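Local coordinates for protein putative xanthine dehydrogenase YAGS fad-binding subunit (Escherichia coli, PDB 5G5G) that probably forms the molybdenum-cofactor subunit of a periplasmic aldehyde oxidase, holding a pterin cytosine dinucleotide next to the metal, at residues 448-453 / 460-465; 481-486 / 522-527; 528-533 / 564-569. One frame throughout, in Å; residues are numbered along the deposited sequence.

Interaction 1. Residues 448-453 / 460-465; sequences GARVHL and TVETDM
A beta hairpin pairs Arg-450 and His-452 of strand 447-453 with Glu-462 and Thr-460 of strand 459-462, and two donors of the first strand share one carboxylate oxygen, Glu-462 OE1. Arg-450 NE donates to Glu-462 OE1 at 2.7 Å, a salt bridge in the guanidinium plane, meeting the oxygen nearly along its C-O bond. His-452 NE2 gives the same OE1 a nearly straight bond of 2.9 Å, in the ring plane but from above the carboxylate plane, on the face opposite Arg-450. The carboxylate plane is turned 88° from the guanidinium and 86° from the ring. With CG anti to its carbonyl carbon (chi1 -62°) and the chain extended beyond, Glu-462 leans back over the neighbouring strand. His-452 ND1 is bonded to Thr-567 OG1, so the ring is held at both nitrogens, limiting its rotation, while Glu-569 forms a second salt bridge with Arg-450. On the other face Val-451 CG2 meets Val-461 CG2 at 4.3 Å, in a non-hydrogen-bonded pair. Backbone bonds link Arg-450 with Glu-462 and His-452 with Thr-460, and Thr-463 OG1 donates to Gly-448 O at 2.8 Å. Such reciprocal pairing is typical of an antiparallel hairpin, here within the molybdopterin cofactor-binding domain.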
loop_
_atom_site.group_PDB
_atom_site.type_symbol
_atom_site.label_atom_id
_atom_site.label_comp_id
_atom_site.label_asym_id
_atom_site.label_seq_id
_atom_site.Cartn_x
_atom_site.Cartn_y
_atom_site.Cartn_z
ATOM N N GLY C 448 -15.642 -25.559 9.075
ATOM C CA GLY C 448 -16.171 -25.982 10.367
ATOM C C GLY C 448 -15.995 -24.989 11.491
ATOM O O GLY C 448 -15.248 -24.021 11.374
ATOM N N ALA C 449 -16.716 -25.251 12.574
ATOM C CA ALA C 449 -16.729 -24.386 13.730
ATOM C C ALA C 449 -17.200 -25.124 14.960
ATOM O O ALA C 449 -17.880 -26.142 14.880
ATOM C CB ALA C 449 -17.624 -23.174 13.469
ATOM N N ARG C 450 -16.791 -24.635 16.118
ATOM C CA ARG C 450 -17.271 -25.124 17.402
ATOM C C ARG C 450 -18.000 -23.948 18.044
ATOM O O ARG C 450 -17.499 -22.830 18.033
ATOM C CB ARG C 450 -16.067 -25.567 18.242
ATOM C CG ARG C 450 -16.397 -26.133 19.588
ATOM C CD ARG C 450 -15.234 -26.972 20.171
ATOM N NE ARG C 450 -13.938 -26.307 20.106
ATOM C CZ ARG C 450 -12.814 -26.721 19.493
ATOM N NH1 ARG C 450 -12.720 -27.853 18.791
ATOM N NH2 ARG C 450 -11.747 -25.969 19.583
ATOM N N VAL C 451 -19.219 -24.179 18.512
ATOM C CA VAL C 451 -20.029 -23.133 19.161
ATOM C C VAL C 451 -20.491 -23.664 20.513
ATOM O O VAL C 451 -20.970 -24.792 20.614
ATOM C CB VAL C 451 -21.235 -22.738 18.318
ATOM C CG1 VAL C 451 -22.000 -21.562 18.959
ATOM C CG2 VAL C 451 -20.788 -22.349 16.927
ATOM N N HIS C 452 -20.308 -22.858 21.542
ATOM C CA HIS C 452 -20.689 -23.229 22.923
ATOM C C HIS C 452 -21.751 -22.289 23.460
ATOM O O HIS C 452 -21.650 -21.048 23.253
ATOM C CB HIS C 452 -19.558 -23.081 23.876
ATOM C CG HIS C 452 -18.273 -23.680 23.426
ATOM N ND1 HIS C 452 -17.879 -24.935 23.828
ATOM C CD2 HIS C 452 -17.268 -23.188 22.676
ATOM C CE1 HIS C 452 -16.677 -25.193 23.346
ATOM N NE2 HIS C 452 -16.278 -24.144 22.655
ATOM N N LEU C 453 -22.758 -22.847 24.116
ATOM C CA LEU C 453 -23.673 -22.043 24.939
ATOM C C LEU C 453 -23.146 -22.181 26.357
ATOM O O LEU C 453 -23.161 -23.296 26.931
ATOM C CB LEU C 453 -25.117 -22.537 24.861
ATOM C CG LEU C 453 -26.139 -21.802 25.735
ATOM C CD1 LEU C 453 -26.261 -20.339 25.300
ATOM C CD2 LEU C 453 -27.512 -22.457 25.698
ATOM N N THR C 460 -19.970 -18.794 22.678
ATOM C CA THR C 460 -18.564 -18.733 22.261
ATOM C C THR C 460 -18.398 -19.437 20.908
ATOM O O THR C 460 -18.789 -20.581 20.782
ATOM C CB THR C 460 -17.646 -19.396 23.301
ATOM O OG1 THR C 460 -17.883 -18.786 24.591
ATOM C CG2 THR C 460 -16.197 -19.246 22.915
ATOM N N VAL C 461 -17.849 -18.765 19.925
ATOM C CA VAL C 461 -17.586 -19.346 18.615
ATOM C C VAL C 461 -16.070 -19.519 18.476
ATOM O O VAL C 461 -15.348 -18.576 18.742
ATOM C CB VAL C 461 -18.067 -18.449 17.485
ATOM C CG1 VAL C 461 -17.642 -18.981 16.128
ATOM C CG2 VAL C 461 -19.588 -18.278 17.560
ATOM N N GLU C 462 -15.633 -20.727 18.107
ATOM C CA GLU C 462 -14.221 -20.979 17.780
ATOM C C GLU C 462 -14.109 -21.548 16.373
ATOM O O GLU C 462 -14.738 -22.556 16.061
ATOM C CB GLU C 462 -13.613 -21.979 18.735
ATOM C CG GLU C 462 -13.617 -21.494 20.196
ATOM C CD GLU C 462 -13.445 -22.583 21.236
ATOM O OE1 GLU C 462 -13.915 -23.732 21.036
ATOM O OE2 GLU C 462 -12.896 -22.261 22.292
ATOM N N THR C 463 -13.255 -20.951 15.569
ATOM C CA THR C 463 -12.913 -21.508 14.259
ATOM C C THR C 463 -11.548 -20.952 13.815
ATOM O O THR C 463 -11.180 -19.851 14.199
ATOM C CB THR C 463 -14.037 -21.212 13.246
ATOM O OG1 THR C 463 -13.682 -21.729 11.965
ATOM C CG2 THR C 463 -14.349 -19.688 13.167
ATOM N N ASP C 464 -10.811 -21.679 12.997
ATOM C CA ASP C 464 -9.510 -21.164 12.561
ATOM C C ASP C 464 -9.598 -20.117 11.415
ATOM O O ASP C 464 -8.571 -19.648 10.882
ATOM C CB ASP C 464 -8.557 -22.301 12.178
ATOM C CG ASP C 464 -8.755 -22.839 10.758
ATOM O OD1 ASP C 464 -9.734 -22.438 10.050
ATOM O OD2 ASP C 464 -7.946 -23.716 10.338
ATOM N N MET C 465 -10.812 -19.770 11.030
ATOM C CA MET C 465 -11.005 -18.660 10.094
ATOM C C MET C 465 -10.275 -17.404 10.516
ATOM O O MET C 465 -10.131 -17.149 11.708
ATOM C CB MET C 465 -12.497 -18.360 9.971
ATOM C CG MET C 465 -12.824 -17.280 8.986
ATOM S SD MET C 465 -12.294 -17.682 7.301
ATOM C CE MET C 465 -12.701 -16.159 6.541
#

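Interaction 2. Residues 481-486 / 522-527; sequences AEMLGV and ACMKLR
Met-483 and Met-524 cross at about a right angle, and the meeting point is specific: CE of Met-483 rests against SD of Met-524 at 3.4 Å. Bends at chi2 and chi3 bring this methyl of Met-483 to a sulfur that chi1 and chi2 of Met-524 put in place. Nearer the backbone, Met-483 CB sits 3.5 Å from Cys-523 CB, a close fit consistent with the small cysteine at this position. Leu-484 and Leu-526 also cross roughly perpendicularly, with Leu-484 CD1 on Leu-526 CD2 at 3.9 Å. Over this apolar layer comes Arg-527, whose chain bends at chi3 (65°) and carries NH1 to Met-483 O at 2.8 Å. That bond lies in the carbonyl plane, on a lone pair, and close to the guanidinium plane; the positive charge probably also suits the C-terminal end of helix 472-484. A leucine in its place would probably leave the Met-483 carbonyl without this donor and the helix end without a neighbouring positive charge. A water accepting weakly from NH1 donates to Glu-482 O. The end of helix 472-484 rests on helix 511-534, with Pro-11 against Met-483 and Arg-527, while Cys-523 and Leu-526 also lie on Val-451 of strand 447-453.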
loop_
_atom_site.group_PDB
_atom_site.type_symbol
_atom_site.label_atom_id
_atom_site.label_comp_id
_atom_site.label_asym_id
_atom_site.label_seq_id
_atom_site.Cartn_x
_atom_site.Cartn_y
_atom_site.Cartn_z
ATOM N N ALA C 481 -25.422 -15.173 16.841
ATOM C CA ALA C 481 -26.457 -14.450 17.538
ATOM C C ALA C 481 -27.837 -14.720 16.897
ATOM O O ALA C 481 -28.848 -14.906 17.590
ATOM C CB ALA C 481 -26.133 -12.957 17.524
ATOM N N GLU C 482 -27.879 -14.668 15.566
ATOM C CA GLU C 482 -29.105 -14.893 14.834
ATOM C C GLU C 482 -29.652 -16.279 15.110
ATOM O O GLU C 482 -30.848 -16.445 15.364
ATOM C CB GLU C 482 -28.881 -14.755 13.329
ATOM C CG GLU C 482 -30.186 -14.745 12.538
ATOM C CD GLU C 482 -30.858 -13.375 12.531
ATOM O OE1 GLU C 482 -30.200 -12.397 12.056
ATOM O OE2 GLU C 482 -32.018 -13.285 12.967
ATOM N N MET C 483 -28.772 -17.270 15.042
ATOM C CA MET C 483 -29.198 -18.684 15.194
ATOM C C MET C 483 -29.688 -19.032 16.599
ATOM O O MET C 483 -30.567 -19.873 16.760
ATOM C CB MET C 483 -28.052 -19.586 14.795
ATOM C CG MET C 483 -27.706 -19.545 13.318
ATOM S SD MET C 483 -29.001 -20.146 12.248
ATOM C CE MET C 483 -29.020 -21.917 12.537
ATOM N N LEU C 484 -29.102 -18.396 17.608
ATOM C CA LEU C 484 -29.357 -18.732 18.999
ATOM C C LEU C 484 -30.315 -17.782 19.679
ATOM O O LEU C 484 -30.736 -18.063 20.795
ATOM C CB LEU C 484 -28.028 -18.867 19.779
ATOM C CG LEU C 484 -27.259 -20.113 19.318
ATOM C CD1 LEU C 484 -25.812 -19.998 19.695
ATOM C CD2 LEU C 484 -27.833 -21.364 19.922
ATOM N N GLY C 485 -30.694 -16.686 19.010
ATOM C CA GLY C 485 -31.643 -15.705 19.561
ATOM C C GLY C 485 -31.057 -14.860 20.698
ATOM O O GLY C 485 -31.784 -14.470 21.624
ATOM N N VAL C 486 -29.749 -14.613 20.654
ATOM C CA VAL C 486 -29.066 -13.817 21.687
ATOM C C VAL C 486 -28.575 -12.488 21.093
ATOM O O VAL C 486 -28.495 -12.355 19.863
ATOM C CB VAL C 486 -27.918 -14.539 22.398
ATOM C CG1 VAL C 486 -28.440 -15.765 23.124
ATOM C CG2 VAL C 486 -26.787 -14.892 21.438
ATOM N N ALA C 522 -22.936 -25.703 12.925
ATOM C CA ALA C 522 -22.683 -25.932 14.361
ATOM C C ALA C 522 -23.886 -25.455 15.216
ATOM O O ALA C 522 -24.332 -26.158 16.120
ATOM C CB ALA C 522 -21.382 -25.313 14.818
ATOM N N CYS C 523 -24.445 -24.302 14.857
ATOM C CA CYS C 523 -25.567 -23.771 15.587
ATOM C C CYS C 523 -26.822 -24.628 15.420
ATOM O O CYS C 523 -27.612 -24.695 16.350
ATOM C CB CYS C 523 -25.852 -22.313 15.233
ATOM S SG CYS C 523 -24.605 -21.167 15.802
ATOM N N MET C 524 -27.028 -25.263 14.269
ATOM C CA MET C 524 -28.202 -26.104 14.085
ATOM C C MET C 524 -28.103 -27.318 15.016
ATOM O O MET C 524 -29.102 -27.696 15.665
ATOM C CB MET C 524 -28.368 -26.586 12.653
ATOM C CG MET C 524 -28.890 -25.515 11.723
ATOM S SD MET C 524 -30.575 -24.958 12.185
ATOM C CE MET C 524 -31.570 -26.378 11.854
ATOM N N LYS C 525 -26.885 -27.860 15.162
ATOM C CA LYS C 525 -26.676 -28.927 16.140
ATOM C C LYS C 525 -26.854 -28.421 17.587
ATOM O O LYS C 525 -27.496 -29.088 18.431
ATOM C CB LYS C 525 -25.304 -29.564 15.939
ATOM C CG LYS C 525 -24.941 -30.684 16.900
ATOM C CD LYS C 525 -25.807 -31.907 16.718
ATOM C CE LYS C 525 -25.338 -32.958 17.696
ATOM N NZ LYS C 525 -25.942 -34.281 17.356
ATOM N N LEU C 526 -26.343 -27.238 17.869
ATOM C CA LEU C 526 -26.464 -26.675 19.219
ATOM C C LEU C 526 -27.926 -26.408 19.573
ATOM O O LEU C 526 -28.344 -26.665 20.705
ATOM C CB LEU C 526 -25.615 -25.419 19.369
ATOM C CG LEU C 526 -25.560 -24.725 20.727
ATOM C CD1 LEU C 526 -25.125 -25.685 21.814
ATOM C CD2 LEU C 526 -24.610 -23.551 20.629
ATOM N N ARG C 527 -28.704 -25.967 18.595
ATOM C CA ARG C 527 -30.143 -25.799 18.801
ATOM C C ARG C 527 -30.803 -27.128 19.155
ATOM O O ARG C 527 -31.637 -27.156 20.040
ATOM C CB ARG C 527 -30.844 -25.156 17.596
ATOM C CG ARG C 527 -30.576 -23.656 17.452
ATOM C CD ARG C 527 -30.774 -23.209 16.012
ATOM N NE ARG C 527 -32.186 -23.381 15.634
ATOM C CZ ARG C 527 -33.080 -22.418 15.410
ATOM N NH1 ARG C 527 -32.771 -21.120 15.512
ATOM N NH2 ARG C 527 -34.319 -22.775 15.064
HETATM O O HOH W 1 -33.344 -17.857 15.800
#

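Interaction 3. Residues 528-533 / 564-569; sequences EMIASA and GRLTAE
Leu-566, at the start of strand 566-574, points at the helix and takes most of the contact there. Its CD1 packs on Ile-530 CG1 at 3.8 Å, the two side chains crossing at a slant, and reaches Ala-533 CB at 4.4 Å. The other methyl, CD2, meets Met-529 CE at 4.2 Å, so one branched residue touches three on the helix. This is helix-on-sheet packing: helix 511-534 covers one face of the mixed sheet, running broadly antiparallel to the strand, at 148°, with 9.2 Å between the axes of the short segments. Thr-567 follows, and because alternate strand residues face opposite ways, its side chain turns from the helix; its backbone carbonyl meets Met-529 instead. Met-529 CE lies 3.2 Å from Thr-567 O and SD 3.4 Å from the same oxygen, a close approach with no hydrogen bond. The bend at chi3 of Met-529 (66°) turns the methyl back over the strand backbone toward the oxygen that SD already faces. Ala-568 again faces the helix, and its small CB touches Met-529 SD at 4.1 Å while also lying against Lys-525 and Leu-526 of the preceding helical turn.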
loop_
_atom_site.group_PDB
_atom_site.type_symbol
_atom_site.label_atom_id
_atom_site.label_comp_id
_atom_site.label_asym_id
_atom_site.label_seq_id
_atom_site.Cartn_x
_atom_site.Cartn_y
_atom_site.Cartn_z
ATOM N N GLU C 528 -30.436 -28.202 18.457
ATOM C CA GLU C 528 -30.926 -29.542 18.795
ATOM C C GLU C 528 -30.566 -29.934 20.222
ATOM O O GLU C 528 -31.401 -30.461 20.942
ATOM C CB GLU C 528 -30.423 -30.595 17.800
ATOM C CG GLU C 528 -31.008 -30.435 16.409
ATOM C CD GLU C 528 -30.666 -31.593 15.493
ATOM O OE1 GLU C 528 -31.312 -32.682 15.615
ATOM O OE2 GLU C 528 -29.748 -31.407 14.680
ATOM N N MET C 529 -29.331 -29.670 20.623
ATOM C CA MET C 529 -28.868 -29.991 21.981
ATOM C C MET C 529 -29.605 -29.169 23.052
ATOM O O MET C 529 -29.981 -29.691 24.133
ATOM C CB MET C 529 -27.372 -29.795 22.100
ATOM C CG MET C 529 -26.546 -30.702 21.206
ATOM S SD MET C 529 -24.821 -30.208 21.151
ATOM C CE MET C 529 -24.332 -30.525 22.844
ATOM N N ILE C 530 -29.842 -27.892 22.753
ATOM C CA ILE C 530 -30.621 -27.066 23.655
ATOM C C ILE C 530 -32.047 -27.608 23.777
ATOM O O ILE C 530 -32.526 -27.849 24.881
ATOM C CB ILE C 530 -30.585 -25.568 23.257
ATOM C CG1 ILE C 530 -29.174 -25.034 23.387
ATOM C CG2 ILE C 530 -31.537 -24.752 24.139
ATOM C CD1 ILE C 530 -28.938 -23.782 22.546
ATOM N N ALA C 531 -32.704 -27.822 22.642
ATOM C CA ALA C 531 -34.036 -28.389 22.608
ATOM C C ALA C 531 -34.122 -29.699 23.434
ATOM O O ALA C 531 -35.078 -29.903 24.209
ATOM C CB ALA C 531 -34.480 -28.605 21.158
ATOM N N SER C 532 -33.104 -30.545 23.316
ATOM C CA SER C 532 -33.106 -31.852 23.993
ATOM C C SER C 532 -32.959 -31.658 25.507
ATOM O O SER C 532 -33.631 -32.305 26.282
ATOM C CB SER C 532 -32.001 -32.742 23.422
ATOM O OG SER C 532 -31.866 -33.977 24.113
ATOM N N ALA C 533 -32.101 -30.729 25.907
ATOM C CA ALA C 533 -31.903 -30.389 27.305
ATOM C C ALA C 533 -33.186 -29.937 28.010
ATOM O O ALA C 533 -33.385 -30.269 29.159
ATOM C CB ALA C 533 -30.830 -29.310 27.428
ATOM N N GLY C 564 -24.437 -27.690 32.743
ATOM C CA GLY C 564 -23.086 -27.470 32.251
ATOM C C GLY C 564 -23.183 -26.936 30.828
ATOM O O GLY C 564 -24.250 -26.964 30.230
ATOM N N ARG C 565 -22.077 -26.438 30.310
ATOM C CA ARG C 565 -22.094 -25.810 28.960
ATOM C C ARG C 565 -22.440 -26.841 27.873
ATOM O O ARG C 565 -22.292 -28.054 28.089
ATOM C CB ARG C 565 -20.833 -24.999 28.692
ATOM C CG ARG C 565 -19.546 -25.684 28.306
ATOM C CD ARG C 565 -18.571 -24.569 27.918
ATOM N NE ARG C 565 -17.277 -25.045 27.478
ATOM C CZ ARG C 565 -16.373 -24.313 26.819
ATOM N NH1 ARG C 565 -16.613 -23.029 26.485
ATOM N NH2 ARG C 565 -15.198 -24.858 26.481
ATOM N N LEU C 566 -23.039 -26.361 26.776
ATOM C CA LEU C 566 -23.403 -27.214 25.659
ATOM C C LEU C 566 -22.500 -26.839 24.493
ATOM O O LEU C 566 -22.348 -25.634 24.181
ATOM C CB LEU C 566 -24.872 -27.049 25.306
ATOM C CG LEU C 566 -25.885 -27.561 26.331
ATOM C CD1 LEU C 566 -27.304 -27.090 25.997
ATOM C CD2 LEU C 566 -25.829 -29.091 26.485
ATOM N N THR C 567 -21.874 -27.851 23.874
ATOM C CA THR C 567 -20.878 -27.626 22.843
ATOM C C THR C 567 -21.222 -28.419 21.584
ATOM O O THR C 567 -21.492 -29.619 21.672
ATOM C CB THR C 567 -19.470 -28.054 23.328
ATOM O OG1 THR C 567 -19.093 -27.231 24.431
ATOM C CG2 THR C 567 -18.432 -27.917 22.214
ATOM N N ALA C 568 -21.222 -27.744 20.438
ATOM C CA ALA C 568 -21.455 -28.365 19.156
ATOM C C ALA C 568 -20.256 -28.086 18.291
ATOM O O ALA C 568 -19.730 -26.977 18.311
ATOM C CB ALA C 568 -22.714 -27.809 18.520
ATOM N N GLU C 569 -19.830 -29.067 17.521
ATOM C CA GLU C 569 -18.740 -28.889 16.563
ATOM C C GLU C 569 -19.141 -29.568 15.278
ATOM O O GLU C 569 -19.390 -30.788 15.257
ATOM C CB GLU C 569 -17.457 -29.494 17.087
ATOM C CG GLU C 569 -16.310 -29.345 16.119
ATOM C CD GLU C 569 -14.985 -29.658 16.752
ATOM O OE1 GLU C 569 -14.863 -29.678 17.989
ATOM O OE2 GLU C 569 -14.063 -29.894 15.993
#

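The three contacts illustrate how a hairpin, a helix pair and a third strand build one layered unit. Interactions 1 and 3 meet within a single sheet, where strands 447-453 and 566-574 are neighbours: Leu-453 N lies 2.8 Å from Leu-566 O. Interaction 2 adds the helical layer, with Ala-522 CB packed 3.7 Å from Val-451 CG2. Helix 511-534 carries on into interaction 3, and Leu-484 CD2 of interaction 2 touches Ile-530 CD1 of interaction 3 at 3.7 Å. Of the three, interaction 1 leads to the cofactor: Met-465 touches the pterin cytosine dinucleotide, and the Thr-463 side chain is about 11 Å from it.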